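Local atomic coordinates of 4-hydroxy-3-methylbut-2-enyl diphosphate reductase (PDB entry 3DNF), a protein that catalyses the last step of the non-mevalonate isoprenoid pathway, reducing a hydroxymethylbutenyl diphosphate to isopentenyl and dimethylallyl diphosphates with an iron-sulfur cluster. Residues 107-112 with 160-165; 116-121 with 129-134; 140-145 with 151-156; 100-105 with 124-129. All coordinates share one frame; numbering follows the deposited sequence.

Interaction 1: residues 107-112 with 160-165. With F3S (Fe3-s4 cluster), chain E.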
loop_
_atom_site.group_PDB
_atom_site.type_symbol
_atom_site.label_atom_id
_atom_site.label_comp_id
_atom_site.label_asym_id
_atom_site.label_seq_id
_atom_site.Cartn_x
_atom_site.Cartn_y
_atom_site.Cartn_z
ATOM N N CYS B 107 7.014 1.244 -18.190
ATOM C CA CYS B 107 6.396 1.593 -19.464
ATOM C C CYS B 107 4.918 1.177 -19.579
ATOM O O CYS B 107 4.114 1.912 -20.127
ATOM C CB CYS B 107 7.210 1.066 -20.640
ATOM S SG CYS B 107 8.886 1.836 -20.704
ATOM N N GLN B 108 4.596 -0.002 -19.071
ATOM C CA GLN B 108 3.224 -0.472 -18.978
ATOM C C GLN B 108 2.383 0.500 -18.170
ATOM O O GLN B 108 1.313 0.888 -18.636
ATOM C CB GLN B 108 3.168 -1.880 -18.400
ATOM C CG GLN B 108 1.740 -2.401 -18.254
ATOM C CD GLN B 108 1.666 -3.565 -17.295
ATOM O OE1 GLN B 108 2.671 -4.220 -17.017
ATOM N NE2 GLN B 108 0.483 -3.823 -16.780
ATOM N N LEU B 109 2.871 0.905 -16.978
ATOM C CA LEU B 109 2.154 1.834 -16.141
ATOM C C LEU B 109 1.929 3.185 -16.846
ATOM O O LEU B 109 0.852 3.795 -16.716
ATOM C CB LEU B 109 2.888 2.011 -14.796
ATOM C CG LEU B 109 2.824 0.819 -13.799
ATOM C CD1 LEU B 109 3.766 1.109 -12.618
ATOM C CD2 LEU B 109 1.407 0.547 -13.276
ATOM N N THR B 110 2.924 3.630 -17.597
ATOM C CA THR B 110 2.802 4.866 -18.390
ATOM C C THR B 110 1.684 4.750 -19.460
ATOM O O THR B 110 0.819 5.637 -19.578
ATOM C CB THR B 110 4.179 5.190 -19.028
ATOM O OG1 THR B 110 5.112 5.513 -17.976
ATOM C CG2 THR B 110 4.053 6.347 -20.045
ATOM N N ARG B 111 1.695 3.655 -20.219
ATOM C CA ARG B 111 0.638 3.372 -21.199
ATOM C C ARG B 111 -0.762 3.368 -20.575
ATOM O O ARG B 111 -1.730 3.800 -21.191
ATOM C CB ARG B 111 0.890 2.056 -21.932
ATOM C CG ARG B 111 2.162 2.071 -22.795
ATOM C CD ARG B 111 2.208 0.851 -23.745
ATOM N NE ARG B 111 2.313 -0.426 -23.029
ATOM C CZ ARG B 111 3.455 -1.029 -22.668
ATOM N NH1 ARG B 111 4.647 -0.501 -22.936
ATOM N NH2 ARG B 111 3.407 -2.188 -22.035
ATOM N N GLU B 112 -0.842 2.950 -19.314
ATOM C CA GLU B 112 -2.095 2.867 -18.590
ATOM C C GLU B 112 -2.462 4.193 -17.907
ATOM O O GLU B 112 -3.495 4.267 -17.290
ATOM C CB GLU B 112 -2.039 1.695 -17.591
ATOM C CG GLU B 112 -1.866 0.305 -18.294
ATOM C CD GLU B 112 -1.665 -0.873 -17.324
ATOM O OE1 GLU B 112 -1.499 -0.629 -16.115
ATOM O OE2 GLU B 112 -1.657 -2.051 -17.766
ATOM N N GLY B 160 1.151 4.742 -10.141
ATOM C CA GLY B 160 1.691 3.379 -10.284
ATOM C C GLY B 160 3.007 3.220 -9.557
ATOM O O GLY B 160 3.946 4.014 -9.741
ATOM N N ILE B 161 3.138 2.109 -8.806
ATOM C CA ILE B 161 4.270 1.943 -7.948
ATOM C C ILE B 161 5.051 0.695 -8.308
ATOM O O ILE B 161 4.457 -0.393 -8.399
ATOM C CB ILE B 161 3.850 1.926 -6.447
ATOM C CG1 ILE B 161 3.055 3.188 -6.154
ATOM C CG2 ILE B 161 5.058 1.808 -5.487
ATOM C CD1 ILE B 161 2.401 3.208 -4.780
ATOM N N VAL B 162 6.355 0.891 -8.525
ATOM C CA VAL B 162 7.277 -0.236 -8.724
ATOM C C VAL B 162 8.459 -0.139 -7.729
ATOM O O VAL B 162 8.568 0.839 -6.965
ATOM C CB VAL B 162 7.789 -0.334 -10.182
ATOM C CG1 VAL B 162 6.604 -0.595 -11.108
ATOM C CG2 VAL B 162 8.583 0.888 -10.565
ATOM N N ALA B 163 9.315 -1.167 -7.710
ATOM C CA ALA B 163 10.430 -1.211 -6.762
ATOM C C ALA B 163 11.745 -1.489 -7.468
ATOM O O ALA B 163 11.813 -2.220 -8.472
ATOM C CB ALA B 163 10.209 -2.284 -5.690
ATOM N N GLN B 164 12.787 -0.858 -6.960
ATOM C CA GLN B 164 14.135 -1.307 -7.258
ATOM C C GLN B 164 14.194 -2.783 -6.813
ATOM O O GLN B 164 13.605 -3.159 -5.799
ATOM C CB GLN B 164 15.119 -0.450 -6.482
ATOM C CG GLN B 164 16.596 -0.731 -6.797
ATOM C CD GLN B 164 17.528 -0.008 -5.848
ATOM O OE1 GLN B 164 17.084 0.777 -5.011
ATOM N NE2 GLN B 164 18.834 -0.260 -5.969
ATOM N N THR B 165 14.834 -3.638 -7.611
ATOM C CA THR B 165 14.812 -5.107 -7.341
ATOM C C THR B 165 15.266 -5.486 -5.928
ATOM O O THR B 165 14.761 -6.454 -5.331
ATOM C CB THR B 165 15.632 -5.912 -8.366
ATOM O OG1 THR B 165 17.022 -5.510 -8.342
ATOM C CG2 THR B 165 15.033 -5.758 -9.825
HETATM FE FE1 F3S E . 17.612 -10.484 -8.221
HETATM FE FE3 F3S E . 18.555 -10.115 -10.735
HETATM FE FE4 F3S E . 19.967 -10.606 -8.775
HETATM S S1 F3S E . 17.086 -8.788 -9.613
HETATM S S2 F3S E . 19.326 -10.186 -6.743
HETATM S S3 F3S E . 18.572 -12.068 -9.559
HETATM S S4 F3S E . 20.764 -9.527 -10.492
#
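Leu109 packs its CD1 methyl against strand residues Gly160 and Val162, where helix 97-111 lies on the parallel sheet of one open alpha/beta lobe of IspH. The axes of helix 107-111 and strand 160-163 are 9.1 Å apart at closest and run antiparallel, at 178°. Leu109 CD1 comes within 3.6 Å of Val162 CG1, the two side chains sliding past each other in opposite directions. The same methyl lies 3.8 Å from Gly160 C and thus rests on the strand backbone itself. CD2, the other branch, approaches Gly160 CA at 4.1 Å. In Leu109, CG stands anti to the carbonyl carbon (chi1 -72°), which carries the fork down to the strand. Since Gly160 has no side chain, the helix comes in close here: the CA atoms of Leu109 and Gly160 are 6.1 Å apart.

Farther out, strand 158-163 is held between strands 115-119 and 185-189, and Ile161 faces helix 169-182 with its CB turned away from Leu109. At the helix end, Gln108 NE2 donates to Glu112 OE2, meeting the carboxylate from above its plane, while Glu112 OE1 forms a salt bridge with Lys187. Past the strand's C-terminal end the chain reaches the iron-sulfur pocket, where Thr165 OG1 is hydrogen-bonded to Glu126 and Thr165 CB lies 3.5 Å from sulfur S1 of the three-iron cluster.

Interaction 2: residues 116-121 with 129-134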
loop_
_atom_site.group_PDB
_atom_site.type_symbol
_atom_site.label_atom_id
_atom_site.label_comp_id
_atom_site.label_asym_id
_atom_site.label_seq_id
_atom_site.Cartn_x
_atom_site.Cartn_y
_atom_site.Cartn_z
ATOM N N VAL B 116 4.366 7.526 -12.200
ATOM C CA VAL B 116 5.126 6.377 -11.656
ATOM C C VAL B 116 5.941 6.789 -10.417
ATOM O O VAL B 116 6.706 7.751 -10.423
ATOM C CB VAL B 116 6.018 5.739 -12.746
ATOM C CG1 VAL B 116 6.951 4.649 -12.159
ATOM C CG2 VAL B 116 5.118 5.099 -13.815
ATOM N N VAL B 117 5.834 5.964 -9.378
ATOM C CA VAL B 117 6.736 6.022 -8.260
ATOM C C VAL B 117 7.661 4.795 -8.249
ATOM O O VAL B 117 7.195 3.668 -8.301
ATOM C CB VAL B 117 5.917 6.098 -6.971
ATOM C CG1 VAL B 117 6.777 5.723 -5.758
ATOM C CG2 VAL B 117 5.280 7.500 -6.807
ATOM N N LEU B 118 8.955 5.046 -8.304
ATOM C CA LEU B 118 9.964 3.974 -8.223
ATOM C C LEU B 118 10.513 4.020 -6.805
ATOM O O LEU B 118 11.197 4.968 -6.455
ATOM C CB LEU B 118 11.075 4.222 -9.254
ATOM C CG LEU B 118 12.328 3.348 -9.285
ATOM C CD1 LEU B 118 11.921 1.888 -9.394
ATOM C CD2 LEU B 118 13.201 3.802 -10.490
ATOM N N VAL B 119 10.233 2.980 -6.001
ATOM C CA VAL B 119 10.758 2.923 -4.636
ATOM C C VAL B 119 12.184 2.339 -4.678
ATOM O O VAL B 119 12.412 1.198 -5.101
ATOM C CB VAL B 119 9.829 2.101 -3.650
ATOM C CG1 VAL B 119 10.398 2.167 -2.218
ATOM C CG2 VAL B 119 8.365 2.617 -3.691
ATOM N N GLY B 120 13.157 3.169 -4.343
ATOM C CA GLY B 120 14.554 2.744 -4.455
ATOM C C GLY B 120 15.532 3.842 -4.104
ATOM O O GLY B 120 15.133 4.932 -3.698
ATOM N N GLU B 121 16.808 3.546 -4.313
ATOM C CA GLU B 121 17.915 4.466 -4.053
ATOM C C GLU B 121 18.194 5.369 -5.270
ATOM O O GLU B 121 18.581 4.870 -6.342
ATOM C CB GLU B 121 19.157 3.660 -3.663
ATOM C CG GLU B 121 20.356 4.546 -3.317
ATOM C CD GLU B 121 21.647 3.780 -3.010
ATOM O OE1 GLU B 121 21.722 2.539 -3.208
ATOM O OE2 GLU B 121 22.621 4.457 -2.592
ATOM N N GLY B 129 18.961 3.582 -14.574
ATOM C CA GLY B 129 18.581 2.919 -15.840
ATOM C C GLY B 129 17.069 2.911 -16.039
ATOM O O GLY B 129 16.558 3.268 -17.110
ATOM N N THR B 130 16.326 2.545 -14.995
ATOM C CA THR B 130 14.884 2.497 -15.043
ATOM C C THR B 130 14.272 3.870 -15.333
ATOM O O THR B 130 13.336 3.949 -16.114
ATOM C CB THR B 130 14.358 1.941 -13.727
ATOM O OG1 THR B 130 14.811 0.596 -13.613
ATOM C CG2 THR B 130 12.841 1.908 -13.720
ATOM N N LEU B 131 14.776 4.932 -14.700
ATOM C CA LEU B 131 14.343 6.316 -15.054
ATOM C C LEU B 131 14.540 6.590 -16.538
ATOM O O LEU B 131 13.746 7.299 -17.142
ATOM C CB LEU B 131 15.040 7.395 -14.231
ATOM C CG LEU B 131 14.582 7.425 -12.771
ATOM C CD1 LEU B 131 15.314 8.521 -12.001
ATOM C CD2 LEU B 131 13.049 7.637 -12.673
ATOM N N GLY B 132 15.617 6.043 -17.109
ATOM C CA GLY B 132 15.864 6.206 -18.543
ATOM C C GLY B 132 14.792 5.530 -19.392
ATOM O O GLY B 132 14.382 6.057 -20.431
ATOM N N TYR B 133 14.320 4.368 -18.949
ATOM C CA TYR B 133 13.201 3.702 -19.630
ATOM C C TYR B 133 11.884 4.493 -19.485
ATOM O O TYR B 133 11.098 4.592 -20.438
ATOM C CB TYR B 133 13.083 2.255 -19.134
ATOM C CG TYR B 133 14.060 1.433 -19.905
ATOM C CD1 TYR B 133 15.369 1.259 -19.460
ATOM C CD2 TYR B 133 13.692 0.924 -21.155
ATOM C CE1 TYR B 133 16.302 0.529 -20.217
ATOM C CE2 TYR B 133 14.609 0.195 -21.939
ATOM C CZ TYR B 133 15.907 0.015 -21.469
ATOM O OH TYR B 133 16.811 -0.721 -22.224
ATOM N N LEU B 134 11.663 5.037 -18.290
ATOM C CA LEU B 134 10.457 5.802 -18.023
ATOM C C LEU B 134 10.461 7.018 -18.946
ATOM O O LEU B 134 9.447 7.344 -19.587
ATOM C CB LEU B 134 10.422 6.280 -16.562
ATOM C CG LEU B 134 9.195 7.116 -16.130
ATOM C CD1 LEU B 134 7.878 6.314 -16.222
ATOM C CD2 LEU B 134 9.403 7.687 -14.743
#
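Val116 and Leu118, alternate residues of strand 115-119, point their side chains at helix 125-136 and meet Leu134 and Thr130 there. The strand 116-119 and helix 129-134 axes are 10.7 Å apart at closest and nearly antiparallel, at 170°, a spacing bridged wholly by side chains.

The apolar contacts fall into two groups. At one end Val116 CG2 meets Leu134 CD1 at 3.9 Å, the side chains sliding past each other in opposite directions. Leu134 has CG anti to its own N (chi1 180°) and a bend at chi2 of 63°, a shape that brings CD1 against both CB and CG2 of the valine. One helical turn earlier, in one of the two modelled conformers of Leu118, its CD2 branch touches Thr130 CG2 at 3.8 Å, the two side chains set at a slant. That conformer also brings Leu118 CD2 to a looser 4.4 Å from Leu131 CD2.

Side-chain polar chemistry stays on the helix. Thr130 turns its methyl to the leucine, while OG1 is hydrogen-bonded to Glu126 O, one turn back, so the buried hydroxyl is satisfied by its own helix. Backbone bonds tie the strand to its neighbours in the sheet, Val117 to Gly160 and Leu118 to Ile142.

This is the strand-to-helix packing of a beta-alpha-beta crossover unit, made of strand 115-119, helix 125-136 and strand 141-144.

Interaction 3: residues 140-145 with 151-156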
loop_
_atom_site.group_PDB
_atom_site.type_symbol
_atom_site.label_atom_id
_atom_site.label_comp_id
_atom_site.label_asym_id
_atom_site.label_seq_id
_atom_site.Cartn_x
_atom_site.Cartn_y
_atom_site.Cartn_z
ATOM N N LYS B 140 6.132 9.791 -16.775
ATOM C CA LYS B 140 6.543 10.749 -15.773
ATOM C C LYS B 140 6.499 10.105 -14.400
ATOM O O LYS B 140 5.660 9.236 -14.105
ATOM C CB LYS B 140 5.686 12.025 -15.845
ATOM C CG LYS B 140 4.226 11.805 -15.595
ATOM C CD LYS B 140 3.412 13.081 -15.910
ATOM C CE LYS B 140 1.962 12.843 -15.494
ATOM N NZ LYS B 140 1.002 13.887 -15.979
ATOM N N GLY B 141 7.431 10.512 -13.556
ATOM C CA GLY B 141 7.524 9.863 -12.241
ATOM C C GLY B 141 8.681 10.347 -11.389
ATOM O O GLY B 141 9.504 11.185 -11.811
ATOM N N ILE B 142 8.755 9.794 -10.182
ATOM C CA ILE B 142 9.830 10.115 -9.270
ATOM C C ILE B 142 10.383 8.832 -8.613
ATOM O O ILE B 142 9.722 7.779 -8.660
ATOM C CB ILE B 142 9.369 11.070 -8.158
ATOM C CG1 ILE B 142 8.154 10.477 -7.409
ATOM C CG2 ILE B 142 9.031 12.477 -8.729
ATOM C CD1 ILE B 142 7.719 11.236 -6.154
ATOM N N VAL B 143 11.548 8.999 -7.984
ATOM C CA VAL B 143 12.118 7.994 -7.055
ATOM C C VAL B 143 11.735 8.357 -5.632
ATOM O O VAL B 143 11.845 9.521 -5.227
ATOM C CB VAL B 143 13.664 7.918 -7.155
ATOM C CG1 VAL B 143 14.201 6.802 -6.190
ATOM C CG2 VAL B 143 14.070 7.635 -8.586
ATOM N N VAL B 144 11.247 7.367 -4.886
ATOM C CA VAL B 144 10.943 7.545 -3.487
ATOM C C VAL B 144 11.968 6.759 -2.675
ATOM O O VAL B 144 11.956 5.524 -2.666
ATOM C CB VAL B 144 9.457 7.109 -3.189
ATOM C CG1 VAL B 144 9.238 6.975 -1.637
ATOM C CG2 VAL B 144 8.484 8.170 -3.734
ATOM N N GLU B 145 12.849 7.490 -1.980
ATOM C CA GLU B 145 13.902 6.850 -1.201
ATOM C C GLU B 145 13.592 6.934 0.282
ATOM O O GLU B 145 13.963 6.047 1.064
ATOM C CB GLU B 145 15.276 7.451 -1.519
ATOM C CG GLU B 145 16.382 6.715 -0.787
ATOM C CD GLU B 145 17.769 7.086 -1.243
ATOM O OE1 GLU B 145 17.925 7.719 -2.320
ATOM O OE2 GLU B 145 18.715 6.695 -0.515
ATOM N N GLY B 151 5.512 13.280 -1.567
ATOM C CA GLY B 151 4.773 14.528 -1.814
ATOM C C GLY B 151 4.305 14.772 -3.243
ATOM O O GLY B 151 3.131 15.041 -3.479
ATOM N N GLU B 152 5.227 14.691 -4.202
ATOM C CA GLU B 152 4.894 14.968 -5.597
ATOM C C GLU B 152 3.891 13.949 -6.190
ATOM O O GLU B 152 3.017 14.323 -6.968
ATOM C CB GLU B 152 6.168 15.055 -6.437
ATOM C CG GLU B 152 5.965 15.462 -7.892
ATOM C CD GLU B 152 5.684 16.947 -8.065
ATOM O OE1 GLU B 152 5.793 17.715 -7.076
ATOM O OE2 GLU B 152 5.337 17.342 -9.202
ATOM N N ALA B 153 4.009 12.673 -5.813
ATOM C CA ALA B 153 3.068 11.670 -6.268
ATOM C C ALA B 153 1.648 11.930 -5.740
ATOM O O ALA B 153 0.676 11.598 -6.415
ATOM C CB ALA B 153 3.569 10.193 -5.904
ATOM N N LEU B 154 1.540 12.550 -4.561
ATOM C CA LEU B 154 0.225 12.833 -3.960
ATOM C C LEU B 154 -0.577 13.898 -4.716
ATOM O O LEU B 154 -1.775 14.074 -4.474
ATOM C CB LEU B 154 0.368 13.189 -2.479
ATOM C CG LEU B 154 1.119 12.184 -1.587
ATOM C CD1 LEU B 154 0.908 12.546 -0.114
ATOM C CD2 LEU B 154 0.741 10.691 -1.861
ATOM N N LYS B 155 0.084 14.577 -5.647
ATOM C CA LYS B 155 -0.549 15.582 -6.508
ATOM C C LYS B 155 -1.357 14.916 -7.616
ATOM O O LYS B 155 -2.175 15.560 -8.265
ATOM C CB LYS B 155 0.522 16.485 -7.130
ATOM C CG LYS B 155 1.226 17.389 -6.138
ATOM C CD LYS B 155 2.339 18.137 -6.841
ATOM C CE LYS B 155 3.021 19.094 -5.890
ATOM N NZ LYS B 155 4.217 19.691 -6.559
ATOM N N HIS B 156 -1.159 13.617 -7.815
ATOM C CA HIS B 156 -1.786 12.917 -8.928
ATOM C C HIS B 156 -2.915 12.026 -8.439
ATOM O O HIS B 156 -2.872 11.535 -7.311
ATOM C CB HIS B 156 -0.731 12.076 -9.672
ATOM C CG HIS B 156 0.279 12.918 -10.372
ATOM N ND1 HIS B 156 1.391 13.434 -9.740
ATOM C CD2 HIS B 156 0.302 13.410 -11.629
ATOM C CE1 HIS B 156 2.065 14.201 -10.580
ATOM N NE2 HIS B 156 1.436 14.181 -11.743
HETATM O O HOH W 1 1.886 15.973 -14.523
#
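Ile142 has the largest buried area of this contact, and its CD1 methyl does the touching. CG1 sits between the backbone N and the carbonyl carbon (chi1 56°), and the chain then extends to place CD1 4.0 Å from Ala153 N and 4.1 Å from Glu152 CB. The Ala153 methyl is farther, 4.3 Å from CB to CD1. Glu152 meets the isoleucine with CB alone; its chain bends at chi2 and leads the carboxylate away to a salt bridge with Lys155, whose NZ is 2.6 Å from OE1.

Lys140 and His156 form the second pairing. In one of its two modelled conformers the lysine lies obliquely to the ring, its CE 4.0 Å from NE2, and a tentative link is completed by a water that accepts from Lys140 NZ at 2.7 Å and has a weak, longer bond to His156 NE2 in the ring plane. On the other side of the imidazole, ND1 donates weakly to Glu152 O (139°), and Phe115 stacks with the ring.

This is the edge of a parallel alpha/beta sheet: residues 152-155, helical in phi and psi but without regular helical bonds, pack beside outer strand 141-144 before the chain enters strand 158-163.

Interaction 4: residues 100-105 with 124-129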
loop_
_atom_site.group_PDB
_atom_site.type_symbol
_atom_site.label_atom_id
_atom_site.label_comp_id
_atom_site.label_asym_id
_atom_site.label_seq_id
_atom_site.Cartn_x
_atom_site.Cartn_y
_atom_site.Cartn_z
ATOM N N LYS B 100 15.062 -5.981 -16.203
ATOM C CA LYS B 100 14.288 -5.723 -17.405
ATOM C C LYS B 100 12.776 -5.693 -17.161
ATOM O O LYS B 100 12.058 -4.926 -17.793
ATOM C CB LYS B 100 14.583 -6.721 -18.513
ATOM C CG LYS B 100 15.995 -6.612 -19.177
ATOM C CD LYS B 100 16.381 -5.185 -19.684
ATOM C CE LYS B 100 15.358 -4.604 -20.616
ATOM N NZ LYS B 100 15.748 -3.242 -21.015
ATOM N N ALA B 101 12.305 -6.504 -16.226
ATOM C CA ALA B 101 10.885 -6.468 -15.873
ATOM C C ALA B 101 10.469 -5.118 -15.234
ATOM O O ALA B 101 9.321 -4.701 -15.364
ATOM C CB ALA B 101 10.542 -7.617 -14.961
ATOM N N VAL B 102 11.364 -4.485 -14.473
ATOM C CA VAL B 102 11.079 -3.133 -13.960
ATOM C C VAL B 102 10.973 -2.163 -15.115
ATOM O O VAL B 102 10.091 -1.285 -15.135
ATOM C CB VAL B 102 12.132 -2.643 -12.941
ATOM C CG1 VAL B 102 11.688 -1.342 -12.293
ATOM C CG2 VAL B 102 12.439 -3.714 -11.888
ATOM N N HIS B 103 11.916 -2.244 -16.058
ATOM C CA HIS B 103 11.847 -1.386 -17.266
ATOM C C HIS B 103 10.490 -1.538 -17.999
ATOM O O HIS B 103 9.854 -0.526 -18.421
ATOM C CB HIS B 103 12.943 -1.796 -18.234
ATOM C CG HIS B 103 14.327 -1.616 -17.710
ATOM N ND1 HIS B 103 15.438 -2.012 -18.425
ATOM C CD2 HIS B 103 14.793 -1.088 -16.554
ATOM C CE1 HIS B 103 16.525 -1.736 -17.733
ATOM N NE2 HIS B 103 16.164 -1.155 -16.603
ATOM N N GLU B 104 10.064 -2.789 -18.151
ATOM C CA GLU B 104 8.790 -3.114 -18.786
ATOM C C GLU B 104 7.622 -2.509 -17.986
ATOM O O GLU B 104 6.710 -1.918 -18.564
ATOM C CB GLU B 104 8.632 -4.628 -18.936
ATOM C CG GLU B 104 9.591 -5.215 -19.994
ATOM C CD GLU B 104 9.789 -6.736 -19.874
ATOM O OE1 GLU B 104 8.909 -7.432 -19.299
ATOM O OE2 GLU B 104 10.835 -7.246 -20.374
ATOM N N ALA B 105 7.704 -2.629 -16.664
ATOM C CA ALA B 105 6.609 -2.249 -15.770
ATOM C C ALA B 105 6.410 -0.745 -15.797
ATOM O O ALA B 105 5.258 -0.252 -15.796
ATOM C CB ALA B 105 6.887 -2.686 -14.356
ATOM N N HIS B 124 21.360 4.975 -7.396
ATOM C CA HIS B 124 21.791 3.628 -7.719
ATOM C C HIS B 124 21.701 3.408 -9.218
ATOM O O HIS B 124 20.717 3.813 -9.817
ATOM C CB HIS B 124 20.981 2.557 -6.982
ATOM C CG HIS B 124 21.518 1.171 -7.189
ATOM N ND1 HIS B 124 22.233 0.496 -6.222
ATOM C CD2 HIS B 124 21.459 0.344 -8.256
ATOM C CE1 HIS B 124 22.591 -0.689 -6.686
ATOM N NE2 HIS B 124 22.133 -0.806 -7.918
ATOM N N PRO B 125 22.720 2.754 -9.822
ATOM C CA PRO B 125 22.655 2.498 -11.286
ATOM C C PRO B 125 21.378 1.792 -11.814
ATOM O O PRO B 125 20.917 2.084 -12.944
ATOM C CB PRO B 125 23.902 1.648 -11.543
ATOM C CG PRO B 125 24.849 1.993 -10.407
ATOM C CD PRO B 125 23.962 2.225 -9.223
ATOM N N GLU B 126 20.794 0.871 -11.051
ATOM C CA GLU B 126 19.558 0.213 -11.485
ATOM C C GLU B 126 18.432 1.260 -11.630
ATOM O O GLU B 126 17.698 1.263 -12.619
ATOM C CB GLU B 126 19.118 -0.902 -10.538
ATOM C CG GLU B 126 17.971 -1.703 -11.128
ATOM C CD GLU B 126 17.274 -2.532 -10.061
ATOM O OE1 GLU B 126 17.977 -3.395 -9.458
ATOM O OE2 GLU B 126 16.047 -2.304 -9.840
ATOM N N VAL B 127 18.362 2.138 -10.663
ATOM C CA VAL B 127 17.364 3.182 -10.614
ATOM C C VAL B 127 17.558 4.192 -11.762
ATOM O O VAL B 127 16.620 4.536 -12.447
ATOM C CB VAL B 127 17.308 3.811 -9.171
ATOM C CG1 VAL B 127 16.406 5.048 -9.134
ATOM C CG2 VAL B 127 16.809 2.762 -8.170
ATOM N N ILE B 128 18.786 4.633 -11.988
ATOM C CA ILE B 128 19.105 5.521 -13.098
ATOM C C ILE B 128 18.674 4.866 -14.421
ATOM O O ILE B 128 18.105 5.536 -15.293
ATOM C CB ILE B 128 20.626 5.816 -13.101
ATOM C CG1 ILE B 128 20.951 6.663 -11.870
ATOM C CG2 ILE B 128 21.082 6.529 -14.390
ATOM C CD1 ILE B 128 22.430 6.841 -11.593
ATOM N N GLY B 129 18.961 3.582 -14.574
ATOM C CA GLY B 129 18.581 2.919 -15.840
ATOM C C GLY B 129 17.069 2.911 -16.039
ATOM O O GLY B 129 16.558 3.268 -17.110
HETATM O O HOH W 2 18.278 -0.238 -14.893
#
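Two helical segments face each other here with their backbones well apart: the nearest CA pairs are His103 with Gly129 at 8.1 Å and Val102 with Glu126 at 9.4 Å. Segment 100-105 is an inner piece of helix 97-111, whereas 124-129 holds the start of helix 125-136, with His124 at the N-cap position. Gly129, lacking a side chain, leaves its backbone to meet the histidine, and Gly129 C is 4.2 Å from His103 NE2, obliquely placed to the ring.

The imidazole of His103 is gripped at both nitrogens, each partner lying in the ring plane. Lys100 NZ, one turn earlier on the same helix, donates to ND1 at 2.9 Å, only 1° out of that plane, consistent with ND1 accepting without a proton of its own. At NE2 a water sits 2.9 Å away and donates at 2.8 Å to Glu126 O, bridging the two helices. Tyr133, from farther along helix 125-136, stacks with the histidine; these contacts together fix the rotation of the ring.

Val102 approaches the glutamate more loosely, CG2 being 4.4 Å from Glu126 OE2. The glutamate chain is extended, with CG anti to the backbone N (chi1 -171°) and chi2 -164°, and this reach delivers the carboxylate to Thr165.

Glu126 is the predicted proton donor and His124 is predicted to bind the substrate and both products, so the helix pair probably lines part of the IspH active site, with the glutamate side chain about 5 Å from the iron-sulfur cluster between nearest atoms.

All four interactions belong to one lobe, built on the parallel sheet 141-144, 115-119, 158-163, 185-189. Interactions 1 and 2 are buried and apolar, packing helices 97-111 and 125-136 onto adjacent central strands; Gly160 O and Val117 N, 2.7 Å apart, join them across the sheet. Interaction 4, also buried, pairs those same two helices and, unlike the former two, relies on a water bridge and polar side chains. It meets interaction 1 at the active site through Thr165 and Glu126. Interaction 3 is the surface member, mixing aliphatic packing with a solvated lysine-histidine link at outer strand 141-144, about 17 Å from interaction 4 between centres.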